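PDB 3HFI: putative regulator, which probably regulates transcription, its UTRA domain being consistent with an effector-sensing role as in related bacterial regulators, though its exact function is unknown. Local coordinates for residues 32-37 with 50-55. Sequence-based numbering, arbitrary orientation.
Sequences RIEPAN and QDILYL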
ATOM      1  N   ARG A  32       9.107 -18.892  11.812  1.00 11.34           N
ATOM      2  CA  ARG A  32       8.508 -19.829  12.734  1.00 12.15           C
ATOM      3  C   ARG A  32       7.225 -20.338  12.134  1.00 11.22           C
ATOM      4  O   ARG A  32       6.544 -19.559  11.466  1.00  9.62           O
ATOM      5  CB  ARG A  32       8.054 -19.023  13.927  1.00 13.04           C
ATOM      6  CG  ARG A  32       8.187 -19.642  15.171  1.00 17.25           C
ATOM      7  CD  ARG A  32       8.227 -18.532  16.249  1.00 22.52           C
ATOM      8  NE  ARG A  32       7.074 -17.600  16.219  1.00 22.38           N
ATOM      9  CZ  ARG A  32       7.175 -16.293  16.510  1.00 26.49           C
ATOM     10  NH1 ARG A  32       8.382 -15.762  16.789  1.00 23.47           N
ATOM     11  NH2 ARG A  32       6.089 -15.492  16.463  1.00 26.67           N
ATOM     12  N   ILE A  33       6.892 -21.603  12.375  1.00 11.28           N
ATOM     13  CA  ILE A  33       5.567 -22.124  12.041  1.00 11.91           C
ATOM     14  C   ILE A  33       4.810 -22.002  13.367  1.00 12.39           C
ATOM     15  O   ILE A  33       5.313 -22.468  14.386  1.00 11.61           O
ATOM     16  CB  ILE A  33       5.576 -23.603  11.640  1.00 12.76           C
ATOM     17  CG1 ILE A  33       6.421 -23.822  10.363  1.00 14.35           C
ATOM     18  CG2 ILE A  33       4.168 -24.129  11.456  1.00 11.35           C
ATOM     19  CD1 ILE A  33       6.055 -22.880   9.304  1.00 15.29           C
ATOM     20  N   GLU A  34       3.661 -21.350  13.384  1.00 12.24           N
ATOM     21  CA  GLU A  34       2.962 -21.262  14.649  1.00 14.41           C
ATOM     22  C   GLU A  34       1.455 -21.437  14.410  1.00 13.22           C
ATOM     23  O   GLU A  34       0.991 -21.155  13.320  1.00 12.24           O
ATOM     24  CB  GLU A  34       3.233 -19.882  15.287  1.00 15.49           C
ATOM     25  CG  GLU A  34       2.728 -18.740  14.407  1.00 19.40           C
ATOM     26  CD  GLU A  34       2.889 -17.283  15.039  1.00 26.05           C
ATOM     27  OE1 GLU A  34       3.790 -17.070  15.880  1.00 24.40           O
ATOM     28  OE2 GLU A  34       2.090 -16.377  14.648  1.00 25.02           O
ATOM     29  N   PRO A  35       0.706 -21.860  15.450  1.00 12.66           N
ATOM     30  CA  PRO A  35      -0.740 -21.916  15.308  1.00 12.23           C
ATOM     31  C   PRO A  35      -1.303 -20.511  15.157  1.00 12.32           C
ATOM     32  O   PRO A  35      -0.885 -19.613  15.885  1.00 13.75           O
ATOM     33  CB  PRO A  35      -1.234 -22.588  16.602  1.00 11.62           C
ATOM     34  CG  PRO A  35       0.002 -23.206  17.228  1.00 15.21           C
ATOM     35  CD  PRO A  35       1.177 -22.324  16.775  1.00 12.02           C
ATOM     36  N   ALA A  36      -2.187 -20.294  14.180  1.00 10.79           N
ATOM     37  CA  ALA A  36      -2.883 -19.001  14.034  1.00  9.44           C
ATOM     38  C   ALA A  36      -3.716 -18.692  15.272  1.00 10.52           C
ATOM     39  O   ALA A  36      -4.521 -19.533  15.724  1.00  9.47           O
ATOM     40  CB  ALA A  36      -3.735 -19.003  12.842  1.00  7.96           C
ATOM     41  N   ASN A  37      -3.505 -17.519  15.882  1.00 12.30           N
ATOM     42  CA  ASN A  37      -4.377 -17.149  17.016  1.00 14.66           C
ATOM     43  C   ASN A  37      -5.711 -16.696  16.475  1.00 13.19           C
ATOM     44  O   ASN A  37      -5.881 -16.614  15.255  1.00 12.99           O
ATOM     45  CB  ASN A  37      -3.748 -16.123  17.973  1.00 15.37           C
ATOM     46  CG  ASN A  37      -3.610 -14.742  17.370  1.00 17.92           C
ATOM     47  OD1 ASN A  37      -4.377 -14.324  16.522  1.00 15.52           O
ATOM     48  ND2 ASN A  37      -2.591 -14.019  17.839  1.00 19.75           N
ATOM     49  N   GLN A  50      -4.710 -23.324  13.144  1.00  8.83           N
ATOM     50  CA  GLN A  50      -4.091 -23.836  11.955  1.00 10.15           C
ATOM     51  C   GLN A  50      -2.689 -23.270  11.813  1.00  9.94           C
ATOM     52  O   GLN A  50      -2.513 -22.099  11.990  1.00  7.42           O
ATOM     53  CB  GLN A  50      -4.876 -23.399  10.749  1.00  9.86           C
ATOM     54  CG  GLN A  50      -4.388 -24.064   9.521  1.00 15.92           C
ATOM     55  CD  GLN A  50      -5.343 -23.927   8.415  1.00 22.29           C
ATOM     56  OE1 GLN A  50      -6.389 -24.559   8.447  1.00 30.13           O
ATOM     57  NE2 GLN A  50      -5.007 -23.124   7.406  1.00 25.25           N
ATOM     58  N   ASP A  51      -1.709 -24.107  11.490  1.00 10.47           N
ATOM     59  CA  ASP A  51      -0.335 -23.638  11.366  1.00 11.73           C
ATOM     60  C   ASP A  51      -0.174 -22.623  10.262  1.00 12.35           C
ATOM     61  O   ASP A  51      -0.766 -22.725   9.187  1.00 15.50           O
ATOM     62  CB  ASP A  51       0.613 -24.824  11.168  1.00 13.60           C
ATOM     63  CG  ASP A  51       0.962 -25.525  12.450  1.00 14.31           C
ATOM     64  OD1 ASP A  51       0.718 -24.995  13.557  1.00 20.70           O
ATOM     65  OD2 ASP A  51       1.576 -26.599  12.368  1.00 21.99           O
ATOM     66  N   ILE A  52       0.494 -21.525  10.579  1.00 12.92           N
ATOM     67  CA  ILE A  52       0.849 -20.536   9.599  1.00 11.35           C
ATOM     68  C   ILE A  52       2.325 -20.303   9.707  1.00 10.69           C
ATOM     69  O   ILE A  52       2.964 -20.701  10.718  1.00 11.69           O
ATOM     70  CB  ILE A  52       0.023 -19.229   9.766  1.00 13.48           C
ATOM     71  CG1 ILE A  52       0.172 -18.574  11.184  1.00 14.59           C
ATOM     72  CG2 ILE A  52      -1.458 -19.485   9.390  1.00 11.87           C
ATOM     73  CD1 ILE A  52       1.446 -17.708  11.378  1.00 22.17           C
ATOM     74  N   LEU A  53       2.901 -19.697   8.672  1.00  9.95           N
ATOM     75  CA  LEU A  53       4.315 -19.277   8.688  1.00  9.86           C
ATOM     76  C   LEU A  53       4.476 -17.801   9.162  1.00  9.77           C
ATOM     77  O   LEU A  53       3.840 -16.895   8.618  1.00  9.57           O
ATOM     78  CB  LEU A  53       4.933 -19.434   7.281  1.00 10.07           C
ATOM     79  CG  LEU A  53       6.398 -19.000   7.063  1.00 11.85           C
ATOM     80  CD1 LEU A  53       7.279 -19.845   7.965  1.00  9.60           C
ATOM     81  CD2 LEU A  53       6.772 -19.139   5.570  1.00 13.48           C
ATOM     82  N   TYR A  54       5.282 -17.568  10.193  1.00  9.37           N
ATOM     83  CA  TYR A  54       5.535 -16.258  10.679  1.00  9.49           C
ATOM     84  C   TYR A  54       6.932 -15.883  10.161  1.00  9.90           C
ATOM     85  O   TYR A  54       7.826 -16.676  10.251  1.00  9.40           O
ATOM     86  CB  TYR A  54       5.557 -16.257  12.181  1.00 10.77           C
ATOM     87  CG  TYR A  54       6.143 -15.001  12.791  1.00  9.66           C
ATOM     88  CD1 TYR A  54       5.329 -13.907  13.107  1.00 13.82           C
ATOM     89  CD2 TYR A  54       7.485 -14.918  13.091  1.00 13.53           C
ATOM     90  CE1 TYR A  54       5.837 -12.772  13.699  1.00 12.34           C
ATOM     91  CE2 TYR A  54       8.027 -13.750  13.694  1.00 13.25           C
ATOM     92  CZ  TYR A  54       7.180 -12.691  13.991  1.00 13.60           C
ATOM     93  OH  TYR A  54       7.685 -11.509  14.526  1.00 15.92           O
ATOM     94  N   LEU A  55       7.086 -14.699   9.566  1.00 10.19           N
ATOM     95  CA  LEU A  55       8.372 -14.204   9.083  1.00 11.17           C
ATOM     96  C   LEU A  55       8.575 -12.829   9.648  1.00 11.98           C
ATOM     97  O   LEU A  55       7.699 -11.965   9.508  1.00 10.86           O
ATOM     98  CB  LEU A  55       8.317 -14.071   7.582  1.00 12.49           C
ATOM     99  CG  LEU A  55       9.099 -14.823   6.583  1.00 19.75           C
ATOM    100  CD1 LEU A  55       9.188 -16.345   6.898  1.00 22.65           C
ATOM    101  CD2 LEU A  55       8.497 -14.490   5.196  1.00 19.55           C
TER
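Arg32 and Glu34 pair with Tyr54 and Ile52 as antiparallel hydrogen-bonded pairs, the axes of strands 32-35 and 51-55 running at 141°, and Ala36 N adds a fifth bond to Gln50 O at 2.9 Å. Pro35, which lacks an N-H, fits a non-hydrogen-bonded position opposite Asp51. On the face bearing Arg32, the guanidinium lies flat over the Tyr54 ring, planes 12° apart and Arg32 CZ 4.0 Å from the ring centroid, a cation-pi stack. A bend at chi3 (55°) turns the end of the arginine across, over the ring. At the guanidinium edge, in its plane, Arg32 NH2 donates to Glu34 OE1 at 2.8 Å, syn but tilted out of the carboxylate plane, a salt bridge that helps fix the rotation of the stacked group. Glu34 OE2 forms a salt bridge with Arg72 of strand 65-73, beyond strand 51-60, while the phenol of Tyr54 reaches Glu70. This is the edge of the UTRA domain's antiparallel sheet: strand 26-35 is outermost within the chain, and helix 38-44 connects it to strand 51-60. Glu34 and Ile52 run side by side, CG and CG1 each between backbone N and carbonyl carbon; the acid's CG methylene lies 3.4 Å from Ile52 CD1, and the isoleucine also packs on Leu44. On the other face, branched Ile33 serves two neighbours: its CD1 meets Leu53 CD1 at 3.5 Å, and its CG2 rests against Asp51 CB at 3.6 Å.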